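Ricin B-related lectin (Polyporus squamosus, PDB 3PHZ) binds carbohydrates through a ricin-type beta-trefoil domain, holding a glycan of sialic acid, galactose and N-acetylglucosamine, and carries calcium sites in its C-terminal part. Local coordinates at residues M71-H76 with K111-F116; S32-I37 with G81-G86; P164-D169 with Y279-G284. All blocks are in the same frame, centred on the assembly; numbering follows the deposited sequence.

Interaction 1: M71-H76 with K111-F116; sequences MDLAGH and KETGTF. With GAL (beta-D-galactopyranose), chain C; NAG (2-acetamido-2-deoxy-beta-D-glucopyranose), chain B.
The imidazole of His76 meets the carboxylate of Glu112 at its ring edge, in the galactose pocket of a ricin-type beta-trefoil lectin domain. His76 ND1 donates to Glu112 OE1 over 3.0 Å, at an N-H...O angle of 151°. The acceptor uses its syn lone pair and lies close to the ring plane, although ring and carboxylate are turned 74° against each other. Glu112 reaches this edge because its CG stands anti to the backbone N (chi1 -170°) and the chain beyond runs out extended.

Histidine suits the place because its second nitrogen serves the sugar: NE2 is hydrogen-bonded to galactose O2 at 2.6 Å. Held at both nitrogens, the ring is fixed in rotation, and the carboxylate would be expected to polarise it. The same 71-76 segment also grips the next two hydroxyls of the galactose. Asp72 takes O4 on OD1 and O3 on OD2, a two-pronged acceptor for adjacent hydroxyls, while Gly75 N, 2.8 Å from O4, gives that hydroxyl a donor. Gly75 turns the chain at a positive phi, which glycine adopts readily, and Asn94 from a neighbouring loop completes the galactose site.

Behind the pocket, Leu73 and Thr113 reach toward each other tip to tip. Leu73 CD2 lies 3.3 Å from Thr113 OG1 and also packs against the methyl CG2, so a buried leucine branch meets both arms of the threonine. The hydroxyl beneath it is engaged within its own loop, where Thr113 OG1 donates to Thr115 OG1 over 2.8 Å.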
loop_
_atom_site.group_PDB
_atom_site.type_symbol
_atom_site.label_atom_id
_atom_site.label_comp_id
_atom_site.label_asym_id
_atom_site.label_seq_id
_atom_site.Cartn_x
_atom_site.Cartn_y
_atom_site.Cartn_z
ATOM N N MET A 71 -29.904 -13.121 -3.967
ATOM C CA MET A 71 -31.233 -13.289 -3.450
ATOM C C MET A 71 -32.147 -13.839 -4.565
ATOM O O MET A 71 -32.253 -13.235 -5.641
ATOM C CB MET A 71 -31.777 -11.965 -3.010
ATOM C CG MET A 71 -33.119 -12.100 -2.281
ATOM S SD MET A 71 -33.711 -10.568 -1.543
ATOM C CE MET A 71 -32.689 -10.318 -0.154
ATOM N N ASP A 72 -32.806 -14.944 -4.263
ATOM C CA ASP A 72 -33.404 -15.804 -5.305
ATOM C C ASP A 72 -34.681 -16.438 -4.747
ATOM O O ASP A 72 -34.690 -16.923 -3.596
ATOM C CB ASP A 72 -32.306 -16.833 -5.641
ATOM C CG ASP A 72 -32.795 -17.992 -6.521
ATOM O OD1 ASP A 72 -33.813 -18.673 -6.162
ATOM O OD2 ASP A 72 -32.108 -18.230 -7.540
ATOM N N LEU A 73 -35.785 -16.366 -5.509
ATOM C CA LEU A 73 -37.033 -17.006 -5.082
ATOM C C LEU A 73 -36.958 -18.454 -5.541
ATOM O O LEU A 73 -36.967 -18.750 -6.772
ATOM C CB LEU A 73 -38.212 -16.265 -5.726
ATOM C CG LEU A 73 -39.639 -16.751 -5.402
ATOM C CD1 LEU A 73 -39.921 -16.625 -3.924
ATOM C CD2 LEU A 73 -40.549 -15.815 -6.214
ATOM N N ALA A 74 -36.846 -19.325 -4.550
ATOM C CA ALA A 74 -36.459 -20.729 -4.722
ATOM C C ALA A 74 -37.366 -21.454 -5.736
ATOM O O ALA A 74 -38.602 -21.465 -5.623
ATOM C CB ALA A 74 -36.466 -21.454 -3.425
ATOM N N GLY A 75 -36.735 -22.035 -6.744
ATOM C CA GLY A 75 -37.489 -22.840 -7.727
ATOM C C GLY A 75 -38.480 -22.057 -8.557
ATOM O O GLY A 75 -39.388 -22.662 -9.182
ATOM N N HIS A 76 -38.353 -20.728 -8.564
ATOM C CA HIS A 76 -39.259 -19.822 -9.305
ATOM C C HIS A 76 -40.721 -19.848 -8.825
ATOM O O HIS A 76 -41.606 -19.353 -9.553
ATOM C CB HIS A 76 -39.273 -20.119 -10.848
ATOM C CG HIS A 76 -37.914 -20.340 -11.450
ATOM N ND1 HIS A 76 -37.294 -19.410 -12.262
ATOM C CD2 HIS A 76 -37.052 -21.377 -11.346
ATOM C CE1 HIS A 76 -36.107 -19.867 -12.630
ATOM N NE2 HIS A 76 -35.934 -21.053 -12.078
ATOM N N LYS A 111 -39.647 -10.007 -9.798
ATOM C CA LYS A 111 -39.891 -9.596 -11.186
ATOM C C LYS A 111 -40.677 -10.734 -11.847
ATOM O O LYS A 111 -41.592 -10.462 -12.627
ATOM C CB LYS A 111 -38.561 -9.338 -11.937
ATOM C CG LYS A 111 -38.734 -8.929 -13.442
ATOM C CD LYS A 111 -39.367 -7.571 -13.559
ATOM C CE LYS A 111 -39.600 -7.127 -15.033
ATOM N NZ LYS A 111 -38.394 -6.404 -15.387
ATOM N N GLU A 112 -40.349 -11.986 -11.505
ATOM C CA GLU A 112 -40.968 -13.136 -12.162
ATOM C C GLU A 112 -42.418 -13.408 -11.698
ATOM O O GLU A 112 -43.356 -13.454 -12.523
ATOM C CB GLU A 112 -40.133 -14.398 -11.982
ATOM C CG GLU A 112 -40.620 -15.568 -12.858
ATOM C CD GLU A 112 -39.726 -16.795 -12.786
ATOM O OE1 GLU A 112 -38.700 -16.776 -12.082
ATOM O OE2 GLU A 112 -40.048 -17.820 -13.430
ATOM N N THR A 113 -42.613 -13.584 -10.386
ATOM C CA THR A 113 -43.898 -14.006 -9.859
ATOM C C THR A 113 -44.837 -12.919 -9.399
ATOM O O THR A 113 -46.022 -13.198 -9.215
ATOM C CB THR A 113 -43.717 -14.940 -8.634
ATOM O OG1 THR A 113 -43.054 -14.191 -7.579
ATOM C CG2 THR A 113 -42.865 -16.179 -8.993
ATOM N N GLY A 114 -44.312 -11.722 -9.140
ATOM C CA GLY A 114 -45.027 -10.632 -8.502
ATOM C C GLY A 114 -45.329 -10.895 -7.008
ATOM O O GLY A 114 -46.119 -10.136 -6.405
ATOM N N THR A 115 -44.736 -11.950 -6.442
ATOM C CA THR A 115 -44.855 -12.148 -4.972
ATOM C C THR A 115 -43.757 -11.327 -4.263
ATOM O O THR A 115 -42.780 -10.901 -4.896
ATOM C CB THR A 115 -44.815 -13.641 -4.514
ATOM O OG1 THR A 115 -43.603 -14.261 -4.884
ATOM C CG2 THR A 115 -46.020 -14.444 -5.068
ATOM N N PHE A 116 -43.968 -11.064 -2.972
ATOM C CA PHE A 116 -43.153 -10.125 -2.179
ATOM C C PHE A 116 -42.312 -10.792 -1.138
ATOM O O PHE A 116 -42.727 -11.792 -0.553
ATOM C CB PHE A 116 -44.079 -9.153 -1.457
ATOM C CG PHE A 116 -44.872 -8.286 -2.421
ATOM C CD1 PHE A 116 -44.322 -7.126 -2.934
ATOM C CD2 PHE A 116 -46.161 -8.706 -2.828
ATOM C CE1 PHE A 116 -45.061 -6.323 -3.855
ATOM C CE2 PHE A 116 -46.929 -7.924 -3.811
ATOM C CZ PHE A 116 -46.384 -6.739 -4.279
HETATM C C1 GAL C . -34.035 -23.613 -9.591
HETATM C C2 GAL C . -33.876 -22.126 -9.926
HETATM C C3 GAL C . -32.766 -21.383 -9.130
HETATM C C4 GAL C . -32.936 -21.657 -7.645
HETATM C C5 GAL C . -33.024 -23.171 -7.465
HETATM C C6 GAL C . -33.269 -23.607 -6.054
HETATM O O2 GAL C . -33.627 -21.943 -11.297
HETATM O O3 GAL C . -32.856 -19.989 -9.426
HETATM O O4 GAL C . -34.123 -21.086 -7.123
HETATM O O5 GAL C . -34.125 -23.692 -8.192
HETATM O O6 GAL C . -33.119 -25.025 -6.146
HETATM C C1 NAG B . -36.928 -28.008 -10.673
HETATM C C2 NAG B . -36.413 -27.699 -9.253
HETATM C C3 NAG B . -35.834 -26.283 -9.012
HETATM C C4 NAG B . -35.386 -25.532 -10.288
HETATM C C5 NAG B . -36.435 -25.789 -11.384
HETATM C C6 NAG B . -36.226 -24.985 -12.669
HETATM C C7 NAG B . -37.246 -28.791 -7.177
HETATM C C8 NAG B . -38.404 -28.963 -6.229
HETATM N N2 NAG B . -37.444 -27.986 -8.241
HETATM O O1 NAG B . -36.478 -29.316 -10.978
HETATM O O3 NAG B . -34.782 -26.418 -8.072
HETATM O O4 NAG B . -35.288 -24.119 -10.115
HETATM O O5 NAG B . -36.447 -27.163 -11.709
HETATM O O6 NAG B . -34.849 -24.911 -12.998
HETATM O O7 NAG B . -36.180 -29.381 -6.965
#

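Interaction 2: S32-I37 with G81-G86; sequences SPDVII and GTAIIG. With SIA (N-acetyl-alpha-neuraminic acid), chain E.
The backbones of 32-37 and 81-86 meet at a single beta bridge, Asp34 with Ile85, and the short strands 35-37 and 82-86 then diverge at 102°. In this beta-trefoil lectin the bridge joins the 19-23/35-39 hairpin to the sheet containing strand 82-87, beside bound sialic acid. Two bonds flank it: Gly86 N to Pro33 O at 2.9 Å, and Val35 N to Ile84 O at 2.9 Å. Proline lacks an N-H, yet here its carbonyl is what the bridge needs.

On the buried side Val35 CG2 packs against Ile84 CG2 at 3.7 Å; these beta-branched residues suit extended chain, and both also touch Val130 of strand 129-133. Toward the sugar, Ile85 CG2 meets Asp34 OD1, while its CD1 lies 3.7 Å from Ser32 CB. Ala83 CB lies 3.8 Å from sialic acid C9, a methyl small enough to sit against the sugar. Serine suits its position because it binds the sugar through both backbone and side chain. Its OG lies beside its own backbone N (chi1 -62°), which lets both donors face the sialic acid carboxylate: N reaches O8 and, weakly, O1A, and Ser32 OG donates to carboxylate O1A over 2.6 Å.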
loop_
_atom_site.group_PDB
_atom_site.type_symbol
_atom_site.label_atom_id
_atom_site.label_comp_id
_atom_site.label_asym_id
_atom_site.label_seq_id
_atom_site.Cartn_x
_atom_site.Cartn_y
_atom_site.Cartn_z
ATOM N N SER A 32 -30.032 -24.763 -0.697
ATOM C CA SER A 32 -29.267 -23.514 -0.663
ATOM C C SER A 32 -29.431 -22.814 0.679
ATOM O O SER A 32 -30.420 -23.044 1.365
ATOM C CB SER A 32 -29.733 -22.625 -1.800
ATOM O OG SER A 32 -29.476 -23.269 -3.026
ATOM N N PRO A 33 -28.492 -21.919 1.049
ATOM C CA PRO A 33 -28.679 -21.151 2.319
ATOM C C PRO A 33 -29.875 -20.212 2.219
ATOM O O PRO A 33 -30.088 -19.609 1.169
ATOM C CB PRO A 33 -27.390 -20.328 2.454
ATOM C CG PRO A 33 -26.786 -20.255 1.051
ATOM C CD PRO A 33 -27.274 -21.530 0.306
ATOM N N ASP A 34 -30.658 -20.089 3.289
ATOM C CA ASP A 34 -31.793 -19.157 3.277
ATOM C C ASP A 34 -31.355 -17.756 3.589
ATOM O O ASP A 34 -30.398 -17.553 4.355
ATOM C CB ASP A 34 -32.803 -19.546 4.332
ATOM C CG ASP A 34 -33.475 -20.863 4.023
ATOM O OD1 ASP A 34 -33.764 -21.143 2.842
ATOM O OD2 ASP A 34 -33.674 -21.613 4.992
ATOM N N VAL A 35 -32.067 -16.781 3.028
ATOM C CA VAL A 35 -32.033 -15.427 3.582
ATOM C C VAL A 35 -32.771 -15.531 4.927
ATOM O O VAL A 35 -33.867 -16.141 5.027
ATOM C CB VAL A 35 -32.735 -14.463 2.616
ATOM C CG1 VAL A 35 -32.904 -13.019 3.195
ATOM C CG2 VAL A 35 -31.931 -14.446 1.222
ATOM N N ILE A 36 -32.154 -14.978 5.969
ATOM C CA ILE A 36 -32.685 -15.080 7.312
ATOM C C ILE A 36 -32.698 -13.735 8.017
ATOM O O ILE A 36 -32.150 -12.720 7.540
ATOM C CB ILE A 36 -31.792 -16.065 8.191
ATOM C CG1 ILE A 36 -30.332 -15.563 8.276
ATOM C CG2 ILE A 36 -31.862 -17.448 7.635
ATOM C CD1 ILE A 36 -29.537 -16.094 9.546
ATOM N N ILE A 37 -33.408 -13.657 9.148
ATOM C CA ILE A 37 -33.325 -12.468 9.967
ATOM C C ILE A 37 -32.069 -12.474 10.782
ATOM O O ILE A 37 -31.495 -13.513 11.012
ATOM C CB ILE A 37 -34.509 -12.350 10.897
ATOM C CG1 ILE A 37 -34.613 -13.610 11.768
ATOM C CG2 ILE A 37 -35.754 -12.079 10.064
ATOM C CD1 ILE A 37 -35.638 -13.442 12.898
ATOM N N GLY A 81 -45.144 -18.766 0.798
ATOM C CA GLY A 81 -44.263 -19.466 1.727
ATOM C C GLY A 81 -43.002 -20.011 1.077
ATOM O O GLY A 81 -42.200 -20.640 1.761
ATOM N N THR A 82 -42.841 -19.774 -0.237
ATOM C CA THR A 82 -41.622 -20.164 -0.976
ATOM C C THR A 82 -40.388 -19.501 -0.319
ATOM O O THR A 82 -40.375 -18.287 -0.129
ATOM C CB THR A 82 -41.739 -19.750 -2.461
ATOM O OG1 THR A 82 -42.824 -20.497 -3.051
ATOM C CG2 THR A 82 -40.464 -20.115 -3.202
ATOM N N ALA A 83 -39.379 -20.293 0.023
ATOM C CA ALA A 83 -38.142 -19.757 0.592
ATOM C C ALA A 83 -37.439 -18.734 -0.304
ATOM O O ALA A 83 -37.417 -18.876 -1.552
ATOM C CB ALA A 83 -37.194 -20.893 0.917
ATOM N N ILE A 84 -36.877 -17.696 0.338
ATOM C CA ILE A 84 -35.943 -16.783 -0.351
ATOM C C ILE A 84 -34.586 -17.320 0.069
ATOM O O ILE A 84 -34.302 -17.464 1.292
ATOM C CB ILE A 84 -36.080 -15.289 0.138
ATOM C CG1 ILE A 84 -37.514 -14.741 0.085
ATOM C CG2 ILE A 84 -35.095 -14.373 -0.630
ATOM C CD1 ILE A 84 -38.122 -14.803 -1.248
ATOM N N ILE A 85 -33.728 -17.580 -0.907
ATOM C CA ILE A 85 -32.423 -18.182 -0.693
ATOM C C ILE A 85 -31.281 -17.319 -1.311
ATOM O O ILE A 85 -31.558 -16.366 -2.045
ATOM C CB ILE A 85 -32.413 -19.648 -1.329
ATOM C CG1 ILE A 85 -32.659 -19.559 -2.841
ATOM C CG2 ILE A 85 -33.538 -20.485 -0.676
ATOM C CD1 ILE A 85 -32.460 -20.874 -3.651
ATOM N N GLY A 86 -30.021 -17.692 -1.035
ATOM C CA GLY A 86 -28.868 -17.127 -1.719
ATOM C C GLY A 86 -28.452 -18.149 -2.774
ATOM O O GLY A 86 -28.139 -19.294 -2.442
HETATM C C1 SIA E . -31.367 -25.747 -4.403
HETATM C C2 SIA E . -32.679 -26.387 -4.908
HETATM C C3 SIA E . -32.520 -27.906 -5.140
HETATM C C4 SIA E . -33.185 -28.847 -4.117
HETATM C C5 SIA E . -34.069 -28.234 -3.012
HETATM C C6 SIA E . -33.853 -26.707 -2.814
HETATM C C7 SIA E . -34.902 -26.036 -1.906
HETATM C C8 SIA E . -34.597 -24.526 -1.671
HETATM C C9 SIA E . -35.500 -23.895 -0.607
HETATM C C10 SIA E . -34.721 -29.719 -1.128
HETATM C C11 SIA E . -34.302 -30.558 0.088
HETATM N N5 SIA E . -33.791 -29.048 -1.823
HETATM O O1A SIA E . -31.411 -24.893 -3.483
HETATM O O1B SIA E . -30.269 -26.061 -4.920
HETATM O O4 SIA E . -33.990 -29.799 -4.827
HETATM O O6 SIA E . -33.816 -26.008 -4.081
HETATM O O7 SIA E . -36.188 -26.159 -2.528
HETATM O O8 SIA E . -33.220 -24.270 -1.318
HETATM O O9 SIA E . -35.215 -24.429 0.696
HETATM O O10 SIA E . -35.903 -29.645 -1.448
#

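Interaction 3: P164-D169 with Y279-G284; sequences PALRQD and YKAYFG
Segment 164-169 is an irregular loop that runs past strand 280-284 without pairing with it; the nearest CA atoms, those of Leu166 and Ala281, are 6.3 Å apart. The loop follows helix 153-162, and the strand pairs antiparallel with 233-243, where Tyr282 and Phe283 both face Phe240 in a classic beta bulge. The contact therefore fastens the link after that helix to a strand in the C-terminal part of the chain.

Two waters span part of the gap. Ala165 O accepts from both; one water in turn accepts from Ala281 N, and the other donates to Tyr279 O, 2.9 Å away. The direct polar contact comes from Gln168, whose side-chain amide bonds to a backbone carbonyl of the strand. Its NE2 donates to Ala281 O over 2.9 Å at 158°, and also to Leu166 O over 2.9 Å at 155°. Both acceptors lie near the amide plane, as its two N-H bonds require, although NE2 sits above the carbonyl plane of Ala281. Gln168 CG stands between its backbone N and carbonyl carbon (chi1 72°), and the extended chain beyond it carries the amide to the strand. Glutamine suits this place by pairing that reach with two N-H groups on one atom.

Beside the amide, Leu166 CD2 rests on Ala281 CB at 3.5 Å. Alanine is small enough to admit both the leucine methyl and the amide; Leu166 also touches Leu160 of the helix and Phe264 of strand 261-266, in a buried apolar patch. With the two N-H groups of Gln168 joining one carbonyl from each segment, the amide ties the loop's own shape to its attachment on the strand, while water carries the hydrogen bonding where the backbones stand too far apart.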
loop_
_atom_site.group_PDB
_atom_site.type_symbol
_atom_site.label_atom_id
_atom_site.label_comp_id
_atom_site.label_asym_id
_atom_site.label_seq_id
_atom_site.Cartn_x
_atom_site.Cartn_y
_atom_site.Cartn_z
ATOM N N PRO A 164 -14.739 21.327 4.718
ATOM C CA PRO A 164 -13.999 22.532 5.098
ATOM C C PRO A 164 -12.489 22.314 5.335
ATOM O O PRO A 164 -11.704 23.199 5.068
ATOM C CB PRO A 164 -14.704 22.981 6.403
ATOM C CG PRO A 164 -16.123 22.559 6.179
ATOM C CD PRO A 164 -15.970 21.162 5.509
ATOM N N ALA A 165 -12.097 21.139 5.834
ATOM C CA ALA A 165 -10.713 20.809 6.074
ATOM C C ALA A 165 -9.904 20.586 4.806
ATOM O O ALA A 165 -8.674 20.560 4.861
ATOM C CB ALA A 165 -10.629 19.549 6.975
ATOM N N LEU A 166 -10.582 20.443 3.652
ATOM C CA LEU A 166 -9.874 20.107 2.379
ATOM C C LEU A 166 -10.136 21.154 1.261
ATOM O O LEU A 166 -9.195 21.640 0.641
ATOM C CB LEU A 166 -10.337 18.712 1.874
ATOM C CG LEU A 166 -9.880 17.562 2.785
ATOM C CD1 LEU A 166 -10.569 16.276 2.218
ATOM C CD2 LEU A 166 -8.361 17.459 2.783
ATOM N N ARG A 167 -11.412 21.417 0.952
ATOM C CA ARG A 167 -11.748 22.367 -0.122
ATOM C C ARG A 167 -10.989 22.108 -1.414
ATOM O O ARG A 167 -10.430 23.013 -2.057
ATOM C CB ARG A 167 -11.570 23.807 0.352
ATOM C CG ARG A 167 -12.366 24.049 1.657
ATOM C CD ARG A 167 -13.858 23.820 1.512
ATOM N NE ARG A 167 -14.458 25.061 1.009
ATOM C CZ ARG A 167 -15.530 25.175 0.230
ATOM N NH1 ARG A 167 -15.918 26.395 -0.125
ATOM N NH2 ARG A 167 -16.191 24.120 -0.216
ATOM N N GLN A 168 -10.916 20.825 -1.786
ATOM C CA GLN A 168 -10.154 20.453 -2.981
ATOM C C GLN A 168 -10.553 19.026 -3.328
ATOM O O GLN A 168 -11.125 18.307 -2.500
ATOM C CB GLN A 168 -8.650 20.522 -2.683
ATOM C CG GLN A 168 -8.105 19.370 -1.752
ATOM C CD GLN A 168 -6.712 19.703 -1.237
ATOM O OE1 GLN A 168 -5.708 19.366 -1.889
ATOM N NE2 GLN A 168 -6.635 20.455 -0.092
ATOM N N ASP A 169 -10.310 18.631 -4.573
ATOM C CA ASP A 169 -10.611 17.270 -4.969
ATOM C C ASP A 169 -9.315 16.445 -5.100
ATOM O O ASP A 169 -8.209 16.970 -5.243
ATOM C CB ASP A 169 -11.376 17.326 -6.295
ATOM C CG ASP A 169 -12.159 16.053 -6.596
ATOM O OD1 ASP A 169 -12.169 15.058 -5.772
ATOM O OD2 ASP A 169 -12.854 16.085 -7.657
ATOM N N TYR A 279 -3.366 19.663 9.750
ATOM C CA TYR A 279 -2.517 19.619 8.559
ATOM C C TYR A 279 -3.380 20.101 7.385
ATOM O O TYR A 279 -4.588 19.817 7.340
ATOM C CB TYR A 279 -1.926 18.220 8.323
ATOM C CG TYR A 279 -0.678 17.901 9.153
ATOM C CD1 TYR A 279 0.599 18.186 8.669
ATOM C CD2 TYR A 279 -0.792 17.342 10.434
ATOM C CE1 TYR A 279 1.761 17.905 9.462
ATOM C CE2 TYR A 279 0.340 17.054 11.220
ATOM C CZ TYR A 279 1.601 17.321 10.724
ATOM O OH TYR A 279 2.697 17.027 11.504
ATOM N N LYS A 280 -2.777 20.876 6.478
ATOM C CA LYS A 280 -3.497 21.338 5.317
ATOM C C LYS A 280 -3.073 20.442 4.184
ATOM O O LYS A 280 -1.886 20.388 3.850
ATOM C CB LYS A 280 -3.141 22.792 4.978
ATOM C CG LYS A 280 -3.924 23.269 3.762
ATOM C CD LYS A 280 -3.377 24.595 3.259
ATOM C CE LYS A 280 -4.420 25.705 3.352
ATOM N NZ LYS A 280 -3.749 27.032 3.634
ATOM N N ALA A 281 -4.033 19.746 3.589
ATOM C CA ALA A 281 -3.716 18.823 2.493
ATOM C C ALA A 281 -3.306 19.538 1.236
ATOM O O ALA A 281 -3.871 20.617 0.887
ATOM C CB ALA A 281 -4.911 17.946 2.195
ATOM N N TYR A 282 -2.354 18.944 0.520
ATOM C CA TYR A 282 -1.990 19.450 -0.802
ATOM C C TYR A 282 -2.039 18.333 -1.832
ATOM O O TYR A 282 -1.805 18.593 -3.023
ATOM C CB TYR A 282 -0.609 20.166 -0.786
ATOM C CG TYR A 282 0.492 19.297 -0.202
ATOM C CD1 TYR A 282 1.172 18.345 -0.971
ATOM C CD2 TYR A 282 0.818 19.403 1.165
ATOM C CE1 TYR A 282 2.190 17.542 -0.385
ATOM C CE2 TYR A 282 1.806 18.615 1.754
ATOM C CZ TYR A 282 2.480 17.677 0.969
ATOM O OH TYR A 282 3.447 16.915 1.601
ATOM N N PHE A 283 -2.284 17.069 -1.403
ATOM C CA PHE A 283 -2.253 15.956 -2.367
ATOM C C PHE A 283 -3.051 14.813 -1.807
ATOM O O PHE A 283 -3.066 14.655 -0.596
ATOM C CB PHE A 283 -0.828 15.465 -2.553
ATOM C CG PHE A 283 -0.740 14.240 -3.383
ATOM C CD1 PHE A 283 -0.884 14.313 -4.762
ATOM C CD2 PHE A 283 -0.582 12.976 -2.776
ATOM C CE1 PHE A 283 -0.808 13.152 -5.549
ATOM C CE2 PHE A 283 -0.539 11.813 -3.544
ATOM C CZ PHE A 283 -0.632 11.904 -4.939
ATOM N N GLY A 284 -3.688 14.016 -2.655
ATOM C CA GLY A 284 -4.365 12.792 -2.102
ATOM C C GLY A 284 -4.904 11.920 -3.214
ATOM O O GLY A 284 -4.796 12.276 -4.352
HETATM O O HOH W 1 -6.528 21.011 3.298
HETATM O O HOH W 2 -7.158 21.165 7.099
#

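Interactions 1 and 2 adjoin in the beta-trefoil, their centres 11 Å apart, because strands 70-73 and 82-87 are antiparallel neighbours; their segments also alternate along the chain. Together they serve one glycan: interaction 1 holds galactose in a partly buried pocket, with charged and polar side chains, whereas the more buried interaction 2 relies on backbone bonds and branched aliphatics and turns a serine toward sialic acid. Interaction 3 lies on the opposite side of the chain's centre, about 48 Å from interaction 1 between centres. Also buried, it joins a loop to a strand through an amide and bridging waters, and Phe283 there packs on Lys171 of the second subunit.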